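Methyl transferase from Methanosarcina acetivorans (Methanosarcina acetivorans, PDB 6MRO) probably acts as an S-adenosylmethionine-dependent methyltransferase, and binds S-adenosyl-L-homocysteine and calcium ions. Local coordinates at residues A[153-158]-A[171-176]; A[134-139]-A[160-165]. The protein carries 1 engineered substitution. One frame throughout, in Å; residues are numbered along the deposited sequence. Where two conformers were deposited one is given.

In the fold
Both contacts belong to the crossover from strand 132-139 through helix 155-162 to strand 167-177, in the C-terminal half of a Rossmann-like methyltransferase sheet. Contact 1 sets the first turn of the helix against the edge strand; contact 2 lays its last turn on strand 132-139. Their centres are about 9 Å apart, and they meet directly: A153 N lies 3.1 Å from F139 O, a probable hydrogen bond, and the ring of F176 meets that of F139 edge-to-face. Contact 1 holds a calcium ligand, E157. In contact 2 the M136 side chain lies about 10 Å from the bound S-adenosyl-L-homocysteine and about 11 Å from a calcium ion.

Contact 1 of 2, residues A[153-158]-A[171-176]; sequences ASKAEI and IKDVIF. With CA (calcium ion), chain D.
A capping box starts helix 155-162, and K155 and I158 in the first turns of that helix rest on I171 of strand 167-177, the edge strand of the Rossmann-like sheet. S154 is the N-cap: its OG accepts from E157 N at 3.0 Å, and E157 OE2 accepts in return from S154 N, which approaches 41° above the carboxylate plane. The same carboxylate grips calcium through both oxygens, E157 OE1 at 2.6 Å and OE2 at 2.8 Å. OE2 is thus shared between the metal and the cap, tying the helix start to the ion; D141, E146, the carbonyl of R152 and two waters complete the site. Between helix and strand the two isoleucines pass each other in opposite directions. I158 CG2 lies 3.6 Å from I171 CD1, while I171 CG2, set anti to its own backbone N, touches both I158 CD1 and K155 CG. An alanine at I171 would remove both branches and is likely to leave I158 CG2 and CD1 facing a gap and the aliphatic part of K155 less supported. The bend at chi3 (115°) brings K155 CE over the strand backbone, 3.5 Å from I171 O, and a second bend at chi4 turns NZ. That NZ stays beyond salt-bridge range of D173, whose OD2 pairs with K142, while Y188 of strand 184-193 touches K155, I171 and D173. A single water joins the polar ends, accepting from K155 NZ at 2.9 Å and donating to D173 OD1 at 2.8 Å.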
ATOM      1  N   ALA A 153       7.786  -7.928   9.005  1.00 23.16           N
ATOM      2  CA  ALA A 153       7.310  -9.096   8.278  1.00 22.43           C
ATOM      3  C   ALA A 153       8.496  -9.870   7.716  1.00 24.75           C
ATOM      4  O   ALA A 153       9.380  -9.291   7.080  1.00 23.46           O
ATOM      5  CB  ALA A 153       6.344  -8.687   7.164  1.00 22.79           C
ATOM      6  N   SER A 154       8.529 -11.172   7.985  1.00 24.00           N
ATOM      7  CA  SER A 154       9.537 -12.037   7.392  1.00 24.30           C
ATOM      8  C   SER A 154       9.022 -12.567   6.061  1.00 24.20           C
ATOM      9  O   SER A 154       7.841 -12.446   5.742  1.00 23.65           O
ATOM     10  CB  SER A 154       9.867 -13.198   8.321  1.00 26.01           C
ATOM     11  OG  SER A 154       8.743 -14.052   8.428  1.00 26.69           O
ATOM     12  N   LYS A 155       9.921 -13.153   5.267  1.00 24.90           N
ATOM     13  CA  LYS A 155       9.465 -13.757   4.022  1.00 26.19           C
ATOM     14  C   LYS A 155       8.503 -14.901   4.303  1.00 29.33           C
ATOM     15  O   LYS A 155       7.507 -15.076   3.589  1.00 29.95           O
ATOM     16  CB  LYS A 155      10.654 -14.237   3.192  1.00 30.80           C
ATOM     17  CG  LYS A 155      11.620 -13.129   2.846  1.00 36.50           C
ATOM     18  CD  LYS A 155      12.860 -13.665   2.155  1.00 41.68           C
ATOM     19  CE  LYS A 155      12.948 -13.152   0.740  1.00 42.92           C
ATOM     20  NZ  LYS A 155      14.339 -12.719   0.442  1.00 50.52           N
ATOM     21  N   ALA A 156       8.766 -15.665   5.364  1.00 27.48           N
ATOM     22  CA  ALA A 156       7.876 -16.763   5.727  1.00 28.81           C
ATOM     23  C   ALA A 156       6.493 -16.240   6.088  1.00 28.01           C
ATOM     24  O   ALA A 156       5.475 -16.801   5.670  1.00 30.25           O
ATOM     25  CB  ALA A 156       8.473 -17.562   6.885  1.00 30.46           C
ATOM     26  N   GLU A 157       6.439 -15.171   6.883  1.00 26.94           N
ATOM     27  CA  GLU A 157       5.156 -14.575   7.234  1.00 26.28           C
ATOM     28  C   GLU A 157       4.436 -14.050   5.998  1.00 25.13           C
ATOM     29  O   GLU A 157       3.224 -14.245   5.853  1.00 25.55           O
ATOM     30  CB  GLU A 157       5.364 -13.457   8.268  1.00 25.45           C
ATOM     31  CG  GLU A 157       5.922 -13.983   9.592  1.00 29.96           C
ATOM     32  CD  GLU A 157       6.604 -12.911  10.452  1.00 32.73           C
ATOM     33  OE1 GLU A 157       6.846 -13.174  11.651  1.00 34.80           O
ATOM     34  OE2 GLU A 157       6.896 -11.822   9.930  1.00 31.66           O
ATOM     35  N   ILE A 158       5.174 -13.429   5.076  1.00 24.11           N
ATOM     36  CA  ILE A 158       4.570 -12.926   3.844  1.00 23.17           C
ATOM     37  C   ILE A 158       4.048 -14.081   2.999  1.00 27.27           C
ATOM     38  O   ILE A 158       2.900 -14.066   2.526  1.00 25.26           O
ATOM     39  CB  ILE A 158       5.586 -12.064   3.070  1.00 23.13           C
ATOM     40  CG1 ILE A 158       5.857 -10.769   3.846  1.00 21.10           C
ATOM     41  CG2 ILE A 158       5.075 -11.721   1.661  1.00 25.84           C
ATOM     42  CD1 ILE A 158       6.988  -9.940   3.277  1.00 20.90           C
ATOM     43  N   ILE A 171       9.719 -11.780  -3.407  1.00 25.68           N
ATOM     44  CA  ILE A 171       9.846 -10.907  -2.242  1.00 24.91           C
ATOM     45  C   ILE A 171      11.281 -10.391  -2.260  1.00 29.00           C
ATOM     46  O   ILE A 171      12.226 -11.163  -2.037  1.00 29.90           O
ATOM     47  CB  ILE A 171       9.534 -11.641  -0.929  1.00 27.16           C
ATOM     48  CG1 ILE A 171       8.160 -12.320  -1.001  1.00 27.26           C
ATOM     49  CG2 ILE A 171       9.603 -10.673   0.248  1.00 25.81           C
ATOM     50  CD1 ILE A 171       7.895 -13.311   0.119  1.00 25.09           C
ATOM     51  N   LYS A 172      11.447  -9.100  -2.535  1.00 24.64           N
ATOM     52  CA  LYS A 172      12.743  -8.482  -2.777  1.00 24.78           C
ATOM     53  C   LYS A 172      13.146  -7.590  -1.610  1.00 23.53           C
ATOM     54  O   LYS A 172      12.310  -6.879  -1.042  1.00 24.10           O
ATOM     55  CB  LYS A 172      12.713  -7.635  -4.057  1.00 27.41           C
ATOM     56  CG  LYS A 172      13.108  -8.385  -5.305  1.00 37.33           C
ATOM     57  CD  LYS A 172      13.007  -7.507  -6.552  1.00 40.26           C
ATOM     58  CE  LYS A 172      13.323  -8.339  -7.787  1.00 46.16           C
ATOM     59  NZ  LYS A 172      12.867  -7.715  -9.054  1.00 47.01           N
ATOM     60  N   ASP A 173      14.429  -7.612  -1.273  1.00 25.34           N
ATOM     61  CA  ASP A 173      14.974  -6.621  -0.353  1.00 24.45           C
ATOM     62  C   ASP A 173      14.950  -5.253  -1.016  1.00 26.00           C
ATOM     63  O   ASP A 173      15.440  -5.086  -2.136  1.00 31.03           O
ATOM     64  CB  ASP A 173      16.406  -6.976   0.047  1.00 30.32           C
ATOM     65  CG  ASP A 173      16.476  -8.192   0.949  1.00 36.04           C
ATOM     66  OD1 ASP A 173      16.959  -9.248   0.488  1.00 39.79           O
ATOM     67  OD2 ASP A 173      16.056  -8.088   2.122  1.00 36.43           O
ATOM     68  N   VAL A 174      14.358  -4.278  -0.335  1.00 23.04           N
ATOM     69  CA  VAL A 174      14.362  -2.904  -0.813  1.00 21.57           C
ATOM     70  C   VAL A 174      14.591  -1.968   0.370  1.00 20.59           C
ATOM     71  O   VAL A 174      14.942  -2.403   1.473  1.00 26.44           O
ATOM     72  CB  VAL A 174      13.054  -2.555  -1.550  1.00 23.52           C
ATOM     73  CG1 VAL A 174      12.892  -3.394  -2.824  1.00 27.28           C
ATOM     74  CG2 VAL A 174      11.852  -2.732  -0.619  1.00 22.45           C
ATOM     75  N   ILE A 175      14.425  -0.678   0.135  1.00 21.91           N
ATOM     76  CA  ILE A 175      14.568   0.350   1.156  1.00 26.07           C
ATOM     77  C   ILE A 175      13.215   1.023   1.344  1.00 26.89           C
ATOM     78  O   ILE A 175      12.443   1.153   0.387  1.00 27.92           O
ATOM     79  CB  ILE A 175      15.652   1.367   0.745  1.00 30.48           C
ATOM     80  CG1 ILE A 175      17.040   0.759   0.928  1.00 35.32           C
ATOM     81  CG2 ILE A 175      15.531   2.649   1.547  1.00 34.35           C
ATOM     82  CD1 ILE A 175      17.244   0.158   2.287  1.00 38.68           C
ATOM     83  N   PHE A 176      12.905   1.403   2.583  1.00 20.96           N
ATOM     84  CA  PHE A 176      11.704   2.161   2.906  1.00 22.46           C
ATOM     85  C   PHE A 176      12.149   3.531   3.400  1.00 23.15           C
ATOM     86  O   PHE A 176      12.923   3.622   4.359  1.00 26.85           O
ATOM     87  CB  PHE A 176      10.863   1.441   3.963  1.00 29.89           C
ATOM     88  CG  PHE A 176       9.569   2.136   4.297  1.00 34.98           C
ATOM     89  CD1 PHE A 176       8.386   1.735   3.710  1.00 32.86           C
ATOM     90  CD2 PHE A 176       9.537   3.176   5.219  1.00 36.75           C
ATOM     91  CE1 PHE A 176       7.188   2.363   4.015  1.00 35.31           C
ATOM     92  CE2 PHE A 176       8.347   3.805   5.538  1.00 36.77           C
ATOM     93  CZ  PHE A 176       7.169   3.399   4.931  1.00 34.34           C
TER
HETATM   94 CA    CA D 203       7.649 -10.773  12.405  1.00 28.83          CA
HETATM   95  O   HOH W   1      15.426 -10.765  -1.370  1.00 46.75           O
HETATM   96  O   HOH W   2       8.197  -9.130  14.029  1.00 28.13           O
HETATM   97  O   HOH W   3       5.322  -9.963  12.404  1.00 33.85           O

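Contact 2 of 2, residues A[134-139]-A[160-165]; sequences YFMLCF and STFSPL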
ATOM      1  N   TYR A 134      -0.602  -7.264  -7.160  1.00 23.05           N
ATOM      2  CA  TYR A 134      -0.542  -6.714  -5.812  1.00 20.46           C
ATOM      3  C   TYR A 134       0.921  -6.458  -5.484  1.00 22.36           C
ATOM      4  O   TYR A 134       1.744  -7.385  -5.548  1.00 18.50           O
ATOM      5  CB  TYR A 134      -1.162  -7.682  -4.803  1.00 18.57           C
ATOM      6  CG  TYR A 134      -1.074  -7.280  -3.336  1.00 19.72           C
ATOM      7  CD1 TYR A 134      -0.475  -8.120  -2.406  1.00 18.48           C
ATOM      8  CD2 TYR A 134      -1.626  -6.079  -2.882  1.00 17.36           C
ATOM      9  CE1 TYR A 134      -0.409  -7.776  -1.079  1.00 22.32           C
ATOM     10  CE2 TYR A 134      -1.570  -5.718  -1.535  1.00 17.08           C
ATOM     11  CZ  TYR A 134      -0.955  -6.582  -0.646  1.00 18.36           C
ATOM     12  OH  TYR A 134      -0.899  -6.263   0.677  1.00 20.23           O
ATOM     13  N   PHE A 135       1.241  -5.206  -5.159  1.00 16.82           N
ATOM     14  CA  PHE A 135       2.575  -4.792  -4.736  1.00 17.56           C
ATOM     15  C   PHE A 135       2.485  -4.264  -3.314  1.00 18.16           C
ATOM     16  O   PHE A 135       1.715  -3.331  -3.042  1.00 18.77           O
ATOM     17  CB  PHE A 135       3.132  -3.708  -5.659  1.00 18.00           C
ATOM     18  CG  PHE A 135       3.299  -4.163  -7.074  1.00 18.79           C
ATOM     19  CD1 PHE A 135       4.339  -5.018  -7.412  1.00 19.11           C
ATOM     20  CD2 PHE A 135       2.432  -3.733  -8.064  1.00 21.00           C
ATOM     21  CE1 PHE A 135       4.506  -5.456  -8.717  1.00 21.17           C
ATOM     22  CE2 PHE A 135       2.601  -4.145  -9.381  1.00 23.20           C
ATOM     23  CZ  PHE A 135       3.631  -5.009  -9.712  1.00 20.49           C
ATOM     24  N   MET A 136       3.264  -4.856  -2.413  1.00 16.22           N
ATOM     25  CA  MET A 136       3.187  -4.518  -1.003  1.00 15.95           C
ATOM     26  C   MET A 136       4.579  -4.247  -0.465  1.00 18.11           C
ATOM     27  O   MET A 136       5.507  -5.024  -0.706  1.00 19.35           O
ATOM     28  CB  MET A 136       2.509  -5.640  -0.216  1.00 16.51           C
ATOM     29  CG  MET A 136       2.310  -5.349   1.263  1.00 17.52           C
ATOM     30  SD  MET A 136       3.746  -5.764   2.294  1.00 19.78           S
ATOM     31  CE  MET A 136       3.594  -7.556   2.283  1.00 20.17           C
ATOM     32  N   LEU A 137       4.713  -3.149   0.268  1.00 15.52           N
ATOM     33  CA  LEU A 137       5.976  -2.740   0.860  1.00 15.64           C
ATOM     34  C   LEU A 137       5.852  -2.760   2.374  1.00 15.74           C
ATOM     35  O   LEU A 137       4.917  -2.170   2.932  1.00 16.08           O
ATOM     36  CB  LEU A 137       6.353  -1.348   0.345  1.00 15.34           C
ATOM     37  CG  LEU A 137       7.571  -0.620   0.909  1.00 22.18           C
ATOM     38  CD1 LEU A 137       8.829  -1.277   0.398  1.00 19.72           C
ATOM     39  CD2 LEU A 137       7.504   0.866   0.465  1.00 22.96           C
ATOM     40  N   CYS A 138       6.803  -3.417   3.038  1.00 17.55           N
ATOM     41  CA  CYS A 138       6.779  -3.506   4.490  1.00 18.86           C
ATOM     42  C   CYS A 138       8.205  -3.591   5.023  1.00 22.21           C
ATOM     43  O   CYS A 138       9.154  -3.886   4.290  1.00 21.51           O
ATOM     44  CB  CYS A 138       5.937  -4.712   4.944  1.00 24.48           C
ATOM     45  SG  CYS A 138       6.601  -6.310   4.380  1.00 25.24           S
ATOM     46  N   PHE A 139       8.351  -3.310   6.312  1.00 21.34           N
ATOM     47  CA  PHE A 139       9.650  -3.468   6.951  1.00 18.20           C
ATOM     48  C   PHE A 139       9.999  -4.949   7.043  1.00 21.37           C
ATOM     49  O   PHE A 139       9.133  -5.786   7.295  1.00 24.08           O
ATOM     50  CB  PHE A 139       9.639  -2.839   8.342  1.00 19.30           C
ATOM     51  CG  PHE A 139       9.416  -1.363   8.331  1.00 28.40           C
ATOM     52  CD1 PHE A 139      10.249  -0.530   7.605  1.00 31.02           C
ATOM     53  CD2 PHE A 139       8.354  -0.806   9.025  1.00 37.57           C
ATOM     54  CE1 PHE A 139      10.038   0.845   7.577  1.00 32.92           C
ATOM     55  CE2 PHE A 139       8.144   0.561   9.005  1.00 38.65           C
ATOM     56  CZ  PHE A 139       8.988   1.383   8.275  1.00 35.16           C
ATOM     57  N   SER A 160       3.280 -17.136   4.014  1.00 28.50           N
ATOM     58  CA  SER A 160       2.164 -17.786   4.694  1.00 35.00           C
ATOM     59  C   SER A 160       0.869 -16.994   4.531  1.00 32.59           C
ATOM     60  O   SER A 160      -0.212 -17.580   4.385  1.00 30.01           O
ATOM     61  CB  SER A 160       2.484 -17.961   6.173  1.00 40.15           C
ATOM     62  OG  SER A 160       1.407 -18.609   6.818  1.00 43.89           O
ATOM     63  N   THR A 161       0.969 -15.665   4.537  1.00 30.86           N
ATOM     64  CA  THR A 161      -0.209 -14.804   4.460  1.00 29.59           C
ATOM     65  C   THR A 161      -0.789 -14.744   3.053  1.00 25.91           C
ATOM     66  O   THR A 161      -2.011 -14.824   2.878  1.00 29.79           O
ATOM     67  CB  THR A 161       0.152 -13.394   4.929  1.00 29.62           C
ATOM     68  OG1 THR A 161       0.583 -13.439   6.295  1.00 30.15           O
ATOM     69  CG2 THR A 161      -1.035 -12.465   4.795  1.00 27.66           C
ATOM     70  N   PHE A 162       0.056 -14.589   2.033  1.00 27.26           N
ATOM     71  CA  PHE A 162      -0.459 -14.278   0.700  1.00 28.74           C
ATOM     72  C   PHE A 162      -0.460 -15.456  -0.273  1.00 30.48           C
ATOM     73  O   PHE A 162      -1.138 -15.375  -1.305  1.00 34.31           O
ATOM     74  CB  PHE A 162       0.324 -13.100   0.108  1.00 25.45           C
ATOM     75  CG  PHE A 162       0.062 -11.805   0.828  1.00 24.54           C
ATOM     76  CD1 PHE A 162       0.987 -11.287   1.727  1.00 23.44           C
ATOM     77  CD2 PHE A 162      -1.126 -11.130   0.635  1.00 21.43           C
ATOM     78  CE1 PHE A 162       0.722 -10.108   2.409  1.00 23.16           C
ATOM     79  CE2 PHE A 162      -1.394  -9.948   1.318  1.00 20.49           C
ATOM     80  CZ  PHE A 162      -0.467  -9.439   2.195  1.00 21.36           C
ATOM     81  N   SER A 163       0.277 -16.532   0.016  0.50 28.14           N
ATOM     82  CA  SER A 163       0.216 -17.715  -0.842  0.50 29.51           C
ATOM     83  C   SER A 163      -1.173 -18.328  -0.969  0.50 30.26           C
ATOM     84  O   SER A 163      -1.485 -18.839  -2.061  0.50 32.19           O
ATOM     85  CB  SER A 163       1.198 -18.784  -0.349  0.50 31.40           C
ATOM     86  OG  SER A 163       2.511 -18.521  -0.799  0.50 32.97           O
ATOM     87  N   PRO A 164      -2.022 -18.371   0.066  1.00 30.74           N
ATOM     88  CA  PRO A 164      -3.329 -19.048  -0.101  1.00 36.97           C
ATOM     89  C   PRO A 164      -4.192 -18.492  -1.222  1.00 35.52           C
ATOM     90  O   PRO A 164      -4.910 -19.261  -1.877  1.00 39.34           O
ATOM     91  CB  PRO A 164      -4.003 -18.854   1.262  1.00 37.93           C
ATOM     92  CG  PRO A 164      -2.882 -18.809   2.210  1.00 34.98           C
ATOM     93  CD  PRO A 164      -1.798 -18.050   1.496  1.00 30.44           C
ATOM     94  N   LEU A 165      -4.149 -17.182  -1.462  1.00 29.81           N
ATOM     95  CA  LEU A 165      -4.970 -16.565  -2.491  1.00 31.96           C
ATOM     96  C   LEU A 165      -4.173 -15.974  -3.648  1.00 33.82           C
ATOM     97  O   LEU A 165      -4.773 -15.630  -4.671  1.00 38.05           O
ATOM     98  CB  LEU A 165      -5.856 -15.469  -1.877  1.00 31.27           C
ATOM     99  CG  LEU A 165      -6.868 -15.913  -0.816  1.00 32.97           C
ATOM    100  CD1 LEU A 165      -7.494 -14.692  -0.168  1.00 36.85           C
ATOM    101  CD2 LEU A 165      -7.937 -16.795  -1.426  1.00 36.82           C
TER
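The F162 ring has a partner over each face: Y134 CE1 on one, and on the other the CG2 methyl of T161, the residue just before it in the helix. Y134 comes closest at F162 CE2, 3.4 Å from Y134 CE1. The two rings are neither stacked nor perpendicular; their planes meet at 43° with centroids 5.2 Å apart, and the side chains cross at about a right angle. The phenol end belongs to the contact as well, Y134 OH lying 3.5 Å from F162 CZ. That hydroxyl is hydrogen-bonded to D105, which fixes the far end of the tyrosine and gives its polar atom a partner among apolar neighbours. M136 adds a second point of support from the same strand. Its CG stands anti to the backbone N (chi1 -177°), then the chain folds at chi2 and chi3, which brings CE to 3.8 Å from F162 CE1, in an oblique approach on the same side of the ring as Y134. Y134 and M136, two residues apart on strand 132-139, therefore both point to the helix, and the F162 ring spans the interval between their ends. No hydrogen bond crosses between the segments; the contact is mainly apolar and aromatic, and is buried. F109 meets the F162 ring at about 55° and also touches M136. T161 OG1 is bonded to the carbonyl of E157, one turn earlier in the helix. Around this point F162 also reaches L190 of strand 184-193, which lies beside strand 132-139 in the sheet, while F120 and V124 of helix 114-127 pack on Y134, so helices 114-127 and 155-162 both lie against this part of the sheet.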